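Local coordinates for protein putative mannose-1-phosphate guanylyl transferase (Thermus thermophilus, PDB 2CU2) that probably transfers guanylyl from GTP to mannose 1-phosphate to make GDP-mannose, at residues 195-200 with 235-240; 88-93 with 213-218. One frame throughout, in Å; residues are numbered along the deposited sequence.

In the fold
Both contacts are helix packing within the nucleotidyltransferase domain, a GT-A-type fold with helices covering a mixed sheet. Contact 1 sets helix 194-204 against helix 233-238; contact 2 sets helix 83-98 against the end of helix 206-216. Their centres lie 14 Å apart, on the same side of the chain's centre, and they share apolar packing: Met197 CG of contact 1 lies 3.8 Å from Val92 CG2 and 4.2 Å from Val88 CG1, both in segment 88-93. Helices 194-204 and 206-216 follow each other in the chain, which ties the two contacts together a second way. Both contacts thus join helices of this domain by apolar packing.

Contact 1: 195-200 with 235-240; sequences ATMAEL and YGVMEK
Met197 packs on Val237 and Met238, and Leu200 on Val237, in a buried contact between helix 194-204 and helix 233-238 of the GT-A-like nucleotidyltransferase domain. The long, flexible Met197 reaches across to the second segment. From CB the chain sets out with CG anti to the backbone N (chi1 179°). Bends at chi2 and chi3 (51° and 79°) then swing the end across. SD lies 4.0 Å from Val237 CG1, and CE reaches the methyl of Met238, CE to CE 3.7 Å, where the two methionines cross at about a right angle. Unbranched thioethers suit this place because their ends can meet although neither CB is aimed at the other segment. Phe192 and Phe190 of strand 184-192 lie beside Met197 and Met238 respectively, and Ile233 touches both.

Val237 points toward helix 194-204 from within a wider, pi-type turn. Valine suits the place because its methyls lie close to the backbone: CG1, directed by a chi1 near 180°, meets both Met197 and Leu200. Leu200 comes to it at about a right angle, with CB 4.0 Å and CD1 3.8 Å from Val237 CG1.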
ATOM      1  N   ALA A 195      37.619  33.852   3.031  1.00 35.42           N
ATOM      2  CA  ALA A 195      38.941  33.880   2.409  1.00 35.87           C
ATOM      3  C   ALA A 195      39.652  32.519   2.460  1.00 37.12           C
ATOM      4  O   ALA A 195      40.329  32.107   1.531  1.00 36.13           O
ATOM      5  CB  ALA A 195      39.796  34.946   3.098  1.00 37.07           C
ATOM      6  N   THR A 196      39.525  31.827   3.613  1.00 37.05           N
ATOM      7  CA  THR A 196      40.220  30.540   3.717  1.00 37.67           C
ATOM      8  C   THR A 196      39.714  29.519   2.688  1.00 36.34           C
ATOM      9  O   THR A 196      40.441  28.653   2.222  1.00 36.37           O
ATOM     10  CB  THR A 196      40.142  29.990   5.146  1.00 40.04           C
ATOM     11  OG1 THR A 196      40.749  30.918   6.051  1.00 45.01           O
ATOM     12  CG2 THR A 196      40.852  28.638   5.265  1.00 41.31           C
ATOM     13  N   MET A 197      38.410  29.610   2.345  1.00 35.07           N
ATOM     14  CA  MET A 197      37.912  28.714   1.299  1.00 34.50           C
ATOM     15  C   MET A 197      38.388  29.161  -0.085  1.00 34.09           C
ATOM     16  O   MET A 197      38.682  28.362  -0.964  1.00 35.15           O
ATOM     17  CB  MET A 197      36.380  28.654   1.364  1.00 34.45           C
ATOM     18  CG  MET A 197      35.747  27.751   0.286  1.00 34.96           C
ATOM     19  SD  MET A 197      36.467  26.103   0.204  1.00 38.51           S
ATOM     20  CE  MET A 197      35.632  25.367   1.612  1.00 37.94           C
ATOM     21  N   ALA A 198      38.428  30.496  -0.275  1.00 34.23           N
ATOM     22  CA  ALA A 198      38.962  31.007  -1.530  1.00 35.08           C
ATOM     23  C   ALA A 198      40.364  30.459  -1.779  1.00 35.56           C
ATOM     24  O   ALA A 198      40.716  30.016  -2.864  1.00 35.52           O
ATOM     25  CB  ALA A 198      39.007  32.535  -1.455  1.00 31.32           C
ATOM     26  N   GLU A 199      41.192  30.536  -0.717  1.00 37.10           N
ATOM     27  CA  GLU A 199      42.559  30.041  -0.835  1.00 40.35           C
ATOM     28  C   GLU A 199      42.588  28.530  -1.074  1.00 40.10           C
ATOM     29  O   GLU A 199      43.444  28.000  -1.764  1.00 40.30           O
ATOM     30  CB  GLU A 199      43.317  30.403   0.446  1.00 42.46           C
ATOM     31  CG  GLU A 199      44.801  30.007   0.410  1.00 49.84           C
ATOM     32  CD  GLU A 199      45.448  30.492  -0.871  1.00 53.52           C
ATOM     33  OE1 GLU A 199      45.093  31.557  -1.346  1.00 55.35           O
ATOM     34  OE2 GLU A 199      46.369  29.828  -1.343  1.00 55.34           O
ATOM     35  N   LEU A 200      41.635  27.820  -0.439  1.00 38.98           N
ATOM     36  CA  LEU A 200      41.574  26.380  -0.670  1.00 38.14           C
ATOM     37  C   LEU A 200      41.226  26.054  -2.125  1.00 38.09           C
ATOM     38  O   LEU A 200      41.720  25.101  -2.711  1.00 36.92           O
ATOM     39  CB  LEU A 200      40.528  25.772   0.270  1.00 39.06           C
ATOM     40  CG  LEU A 200      41.054  25.583   1.698  1.00 40.61           C
ATOM     41  CD1 LEU A 200      39.994  25.034   2.649  1.00 39.80           C
ATOM     42  CD2 LEU A 200      42.236  24.621   1.805  1.00 40.99           C
ATOM     43  N   TYR A 235      35.210  15.996  -1.422  1.00 48.38           N
ATOM     44  CA  TYR A 235      36.261  15.386  -2.232  1.00 49.64           C
ATOM     45  C   TYR A 235      37.157  16.438  -2.888  1.00 48.63           C
ATOM     46  O   TYR A 235      38.362  16.275  -3.028  1.00 47.61           O
ATOM     47  CB  TYR A 235      35.590  14.533  -3.310  1.00 53.57           C
ATOM     48  CG  TYR A 235      36.619  13.924  -4.197  1.00 58.99           C
ATOM     49  CD1 TYR A 235      37.521  12.999  -3.682  1.00 60.79           C
ATOM     50  CD2 TYR A 235      36.631  14.211  -5.564  1.00 60.57           C
ATOM     51  CE1 TYR A 235      38.414  12.351  -4.522  1.00 62.81           C
ATOM     52  CE2 TYR A 235      37.531  13.570  -6.404  1.00 63.16           C
ATOM     53  CZ  TYR A 235      38.421  12.646  -5.888  1.00 63.91           C
ATOM     54  OH  TYR A 235      39.305  11.986  -6.719  1.00 65.44           O
ATOM     55  N   GLY A 236      36.518  17.536  -3.330  1.00 47.25           N
ATOM     56  CA  GLY A 236      37.257  18.550  -4.071  1.00 45.24           C
ATOM     57  C   GLY A 236      38.179  19.378  -3.171  1.00 44.00           C
ATOM     58  O   GLY A 236      39.213  19.883  -3.589  1.00 42.63           O
ATOM     59  N   VAL A 237      37.758  19.544  -1.903  1.00 42.92           N
ATOM     60  CA  VAL A 237      38.515  20.427  -1.021  1.00 41.38           C
ATOM     61  C   VAL A 237      38.882  19.764   0.310  1.00 41.61           C
ATOM     62  O   VAL A 237      40.038  19.693   0.709  1.00 41.33           O
ATOM     63  CB  VAL A 237      37.669  21.673  -0.757  1.00 41.80           C
ATOM     64  CG1 VAL A 237      38.281  22.488   0.380  1.00 41.04           C
ATOM     65  CG2 VAL A 237      37.600  22.531  -2.007  1.00 42.16           C
ATOM     66  N   MET A 238      37.840  19.308   1.025  1.00 42.23           N
ATOM     67  CA  MET A 238      38.047  18.849   2.395  1.00 43.10           C
ATOM     68  C   MET A 238      39.120  17.762   2.515  1.00 43.84           C
ATOM     69  O   MET A 238      39.974  17.786   3.391  1.00 44.05           O
ATOM     70  CB  MET A 238      36.709  18.342   2.936  1.00 42.74           C
ATOM     71  CG  MET A 238      35.713  19.479   3.172  1.00 44.64           C
ATOM     72  SD  MET A 238      36.484  20.911   3.942  1.00 45.37           S
ATOM     73  CE  MET A 238      35.290  22.150   3.417  1.00 47.71           C
ATOM     74  N   GLU A 239      39.036  16.762   1.619  1.00 43.90           N
ATOM     75  CA  GLU A 239      39.951  15.630   1.728  1.00 46.27           C
ATOM     76  C   GLU A 239      41.406  16.025   1.450  1.00 46.34           C
ATOM     77  O   GLU A 239      42.342  15.269   1.679  1.00 46.38           O
ATOM     78  CB  GLU A 239      39.494  14.547   0.751  1.00 47.63           C
ATOM     79  CG  GLU A 239      38.116  13.990   1.110  1.00 52.31           C
ATOM     80  CD  GLU A 239      37.701  12.962   0.082  1.00 54.79           C
ATOM     81  OE1 GLU A 239      36.545  12.561   0.088  1.00 53.96           O
ATOM     82  OE2 GLU A 239      38.545  12.564  -0.719  1.00 55.91           O
ATOM     83  N   LYS A 240      41.575  17.246   0.909  1.00 45.98           N
ATOM     84  CA  LYS A 240      42.928  17.710   0.600  1.00 46.06           C
ATOM     85  C   LYS A 240      43.393  18.825   1.547  1.00 45.31           C
ATOM     86  O   LYS A 240      44.561  19.197   1.589  1.00 44.47           O
ATOM     87  CB  LYS A 240      42.947  18.195  -0.852  1.00 49.25           C
ATOM     88  CG  LYS A 240      41.999  17.394  -1.750  1.00 53.10           C
ATOM     89  CD  LYS A 240      42.678  16.893  -3.027  1.00 55.68           C
ATOM     90  CE  LYS A 240      41.807  15.903  -3.807  1.00 58.48           C
ATOM     91  NZ  LYS A 240      41.381  16.509  -5.067  1.00 61.55           N
TER

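Contact 2: 88-93 with 213-218; sequences VLLGVA and ERLLAG
The backbone carbonyl of Ala93 is the flat group that takes part here, approached by an aliphatic methyl: Leu216 CD2 comes to 3.7 Å from Ala93 O, a van der Waals contact of a methyl with a peptide oxygen. No aromatic ring takes part across the two segments; the other touching groups are branched leucine ends. Alanine suits this spot because its short side chain, directed toward the other segment, lets the backbones approach, with Ala93 CA and Leu216 CA 6.5 Å apart.

The centre of the contact is Leu215. Its CG is anti to the carbonyl carbon (chi1 -81°), and the CD1 methyl sits against the ends of two leucines of segment 88-93, 4.1 Å from Leu89 CD2 and also 4.1 Å from Leu90 CD2. Both leucines run obliquely to Leu215. Leu89 brings its CG to CD1 as well, its chi1 of 162° carrying the branch toward Leu215. Leucine suits the position because its length past CB carries CD1 to Leu89 and Leu90.

Directly after Leu216 the helix ends in a Schellman motif. Gly218, at positive phi, is the C-prime residue, and its N bonds to Leu215 O at 3.1 Å while Ala219 N bonds to Arg214 O.

Among its neighbours, helix 221-226 lies against Leu90 through Leu221 and Tyr225 and against Leu215 through Val224, while helix 194-204 reaches Leu89 through Phe201.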
ATOM      1  N   VAL A  88      28.857  25.678  -2.678  1.00 29.37           N
ATOM      2  CA  VAL A  88      29.772  26.375  -1.779  1.00 28.05           C
ATOM      3  C   VAL A  88      30.421  27.565  -2.499  1.00 29.75           C
ATOM      4  O   VAL A  88      30.623  28.626  -1.908  1.00 29.31           O
ATOM      5  CB  VAL A  88      30.859  25.418  -1.243  1.00 26.72           C
ATOM      6  CG1 VAL A  88      31.942  26.204  -0.523  1.00 25.96           C
ATOM      7  CG2 VAL A  88      30.228  24.405  -0.278  1.00 27.03           C
ATOM      8  N   LEU A  89      30.740  27.382  -3.777  1.00 29.42           N
ATOM      9  CA  LEU A  89      31.328  28.453  -4.576  1.00 30.53           C
ATOM     10  C   LEU A  89      30.416  29.678  -4.537  1.00 30.60           C
ATOM     11  O   LEU A  89      30.865  30.788  -4.270  1.00 31.10           O
ATOM     12  CB  LEU A  89      31.504  27.995  -6.027  1.00 29.11           C
ATOM     13  CG  LEU A  89      31.692  29.103  -7.071  1.00 30.28           C
ATOM     14  CD1 LEU A  89      33.008  29.821  -6.829  1.00 29.09           C
ATOM     15  CD2 LEU A  89      31.655  28.496  -8.473  1.00 31.19           C
ATOM     16  N   LEU A  90      29.133  29.466  -4.797  1.00 31.85           N
ATOM     17  CA  LEU A  90      28.168  30.558  -4.808  1.00 33.73           C
ATOM     18  C   LEU A  90      28.052  31.213  -3.430  1.00 33.78           C
ATOM     19  O   LEU A  90      27.925  32.422  -3.288  1.00 33.92           O
ATOM     20  CB  LEU A  90      26.811  29.990  -5.226  1.00 33.86           C
ATOM     21  CG  LEU A  90      26.853  29.314  -6.597  1.00 35.53           C
ATOM     22  CD1 LEU A  90      25.456  28.972  -7.121  1.00 35.08           C
ATOM     23  CD2 LEU A  90      27.506  30.191  -7.664  1.00 36.27           C
ATOM     24  N   GLY A  91      28.055  30.357  -2.391  1.00 32.68           N
ATOM     25  CA  GLY A  91      27.943  30.875  -1.035  1.00 31.34           C
ATOM     26  C   GLY A  91      29.120  31.785  -0.684  1.00 30.97           C
ATOM     27  O   GLY A  91      28.983  32.804  -0.021  1.00 29.82           O
ATOM     28  N   VAL A  92      30.320  31.360  -1.123  1.00 30.49           N
ATOM     29  CA  VAL A  92      31.512  32.147  -0.831  1.00 32.29           C
ATOM     30  C   VAL A  92      31.476  33.499  -1.547  1.00 33.33           C
ATOM     31  O   VAL A  92      31.858  34.532  -1.013  1.00 33.53           O
ATOM     32  CB  VAL A  92      32.736  31.347  -1.280  1.00 32.19           C
ATOM     33  CG1 VAL A  92      33.992  32.208  -1.166  1.00 34.41           C
ATOM     34  CG2 VAL A  92      32.897  30.114  -0.409  1.00 31.70           C
ATOM     35  N   ALA A  93      31.032  33.456  -2.817  1.00 32.10           N
ATOM     36  CA  ALA A  93      30.933  34.691  -3.584  1.00 32.99           C
ATOM     37  C   ALA A  93      30.095  35.737  -2.849  1.00 34.31           C
ATOM     38  O   ALA A  93      30.429  36.911  -2.776  1.00 35.55           O
ATOM     39  CB  ALA A  93      30.291  34.368  -4.934  1.00 31.24           C
ATOM     40  N   GLU A 213      36.717  34.001  -8.994  1.00 30.36           N
ATOM     41  CA  GLU A 213      37.246  35.308  -9.388  1.00 34.02           C
ATOM     42  C   GLU A 213      36.356  35.975 -10.445  1.00 32.54           C
ATOM     43  O   GLU A 213      36.062  37.162 -10.399  1.00 33.07           O
ATOM     44  CB  GLU A 213      38.674  35.154  -9.939  1.00 36.03           C
ATOM     45  CG  GLU A 213      39.742  34.908  -8.867  1.00 43.57           C
ATOM     46  CD  GLU A 213      40.022  36.178  -8.084  1.00 49.19           C
ATOM     47  OE1 GLU A 213      40.252  37.213  -8.686  1.00 53.76           O
ATOM     48  OE2 GLU A 213      40.083  36.093  -6.859  1.00 50.98           O
ATOM     49  N   ARG A 214      35.953  35.170 -11.449  1.00 30.60           N
ATOM     50  CA  ARG A 214      35.184  35.742 -12.546  1.00 32.21           C
ATOM     51  C   ARG A 214      33.781  36.168 -12.101  1.00 31.90           C
ATOM     52  O   ARG A 214      33.207  37.132 -12.592  1.00 31.27           O
ATOM     53  CB  ARG A 214      35.087  34.694 -13.655  1.00 29.70           C
ATOM     54  CG  ARG A 214      36.437  34.443 -14.329  1.00 31.04           C
ATOM     55  CD  ARG A 214      36.277  33.879 -15.745  1.00 31.55           C
ATOM     56  NE  ARG A 214      35.846  32.481 -15.694  1.00 27.62           N
ATOM     57  CZ  ARG A 214      34.646  32.186 -16.231  1.00 29.02           C
ATOM     58  NH1 ARG A 214      33.914  33.138 -16.780  1.00 26.72           N
ATOM     59  NH2 ARG A 214      34.199  30.928 -16.198  1.00 25.76           N
ATOM     60  N   LEU A 215      33.210  35.389 -11.166  1.00 32.47           N
ATOM     61  CA  LEU A 215      31.879  35.732 -10.674  1.00 32.09           C
ATOM     62  C   LEU A 215      31.873  37.104  -9.996  1.00 32.03           C
ATOM     63  O   LEU A 215      31.027  37.955 -10.238  1.00 32.15           O
ATOM     64  CB  LEU A 215      31.441  34.653  -9.683  1.00 31.59           C
ATOM     65  CG  LEU A 215      30.882  33.413 -10.384  1.00 32.14           C
ATOM     66  CD1 LEU A 215      30.542  32.288  -9.405  1.00 33.39           C
ATOM     67  CD2 LEU A 215      29.601  33.706 -11.166  1.00 28.66           C
ATOM     68  N   LEU A 216      32.849  37.292  -9.091  1.00 32.91           N
ATOM     69  CA  LEU A 216      32.976  38.576  -8.418  1.00 35.17           C
ATOM     70  C   LEU A 216      33.255  39.704  -9.418  1.00 34.88           C
ATOM     71  O   LEU A 216      32.977  40.876  -9.183  1.00 34.78           O
ATOM     72  CB  LEU A 216      34.136  38.472  -7.424  1.00 37.16           C
ATOM     73  CG  LEU A 216      33.819  37.567  -6.232  1.00 41.10           C
ATOM     74  CD1 LEU A 216      35.067  37.213  -5.421  1.00 42.90           C
ATOM     75  CD2 LEU A 216      32.839  38.207  -5.251  1.00 41.83           C
ATOM     76  N   ALA A 217      33.859  39.311 -10.556  1.00 32.72           N
ATOM     77  CA  ALA A 217      34.264  40.303 -11.546  1.00 34.99           C
ATOM     78  C   ALA A 217      33.201  40.505 -12.630  1.00 35.36           C
ATOM     79  O   ALA A 217      33.456  41.066 -13.688  1.00 33.60           O
ATOM     80  CB  ALA A 217      35.573  39.830 -12.182  1.00 33.95           C
ATOM     81  N   GLY A 218      31.986  39.983 -12.373  1.00 36.10           N
ATOM     82  CA  GLY A 218      30.856  40.310 -13.242  1.00 34.42           C
ATOM     83  C   GLY A 218      30.496  39.214 -14.265  1.00 34.79           C
ATOM     84  O   GLY A 218      29.664  39.404 -15.143  1.00 34.20           O
TER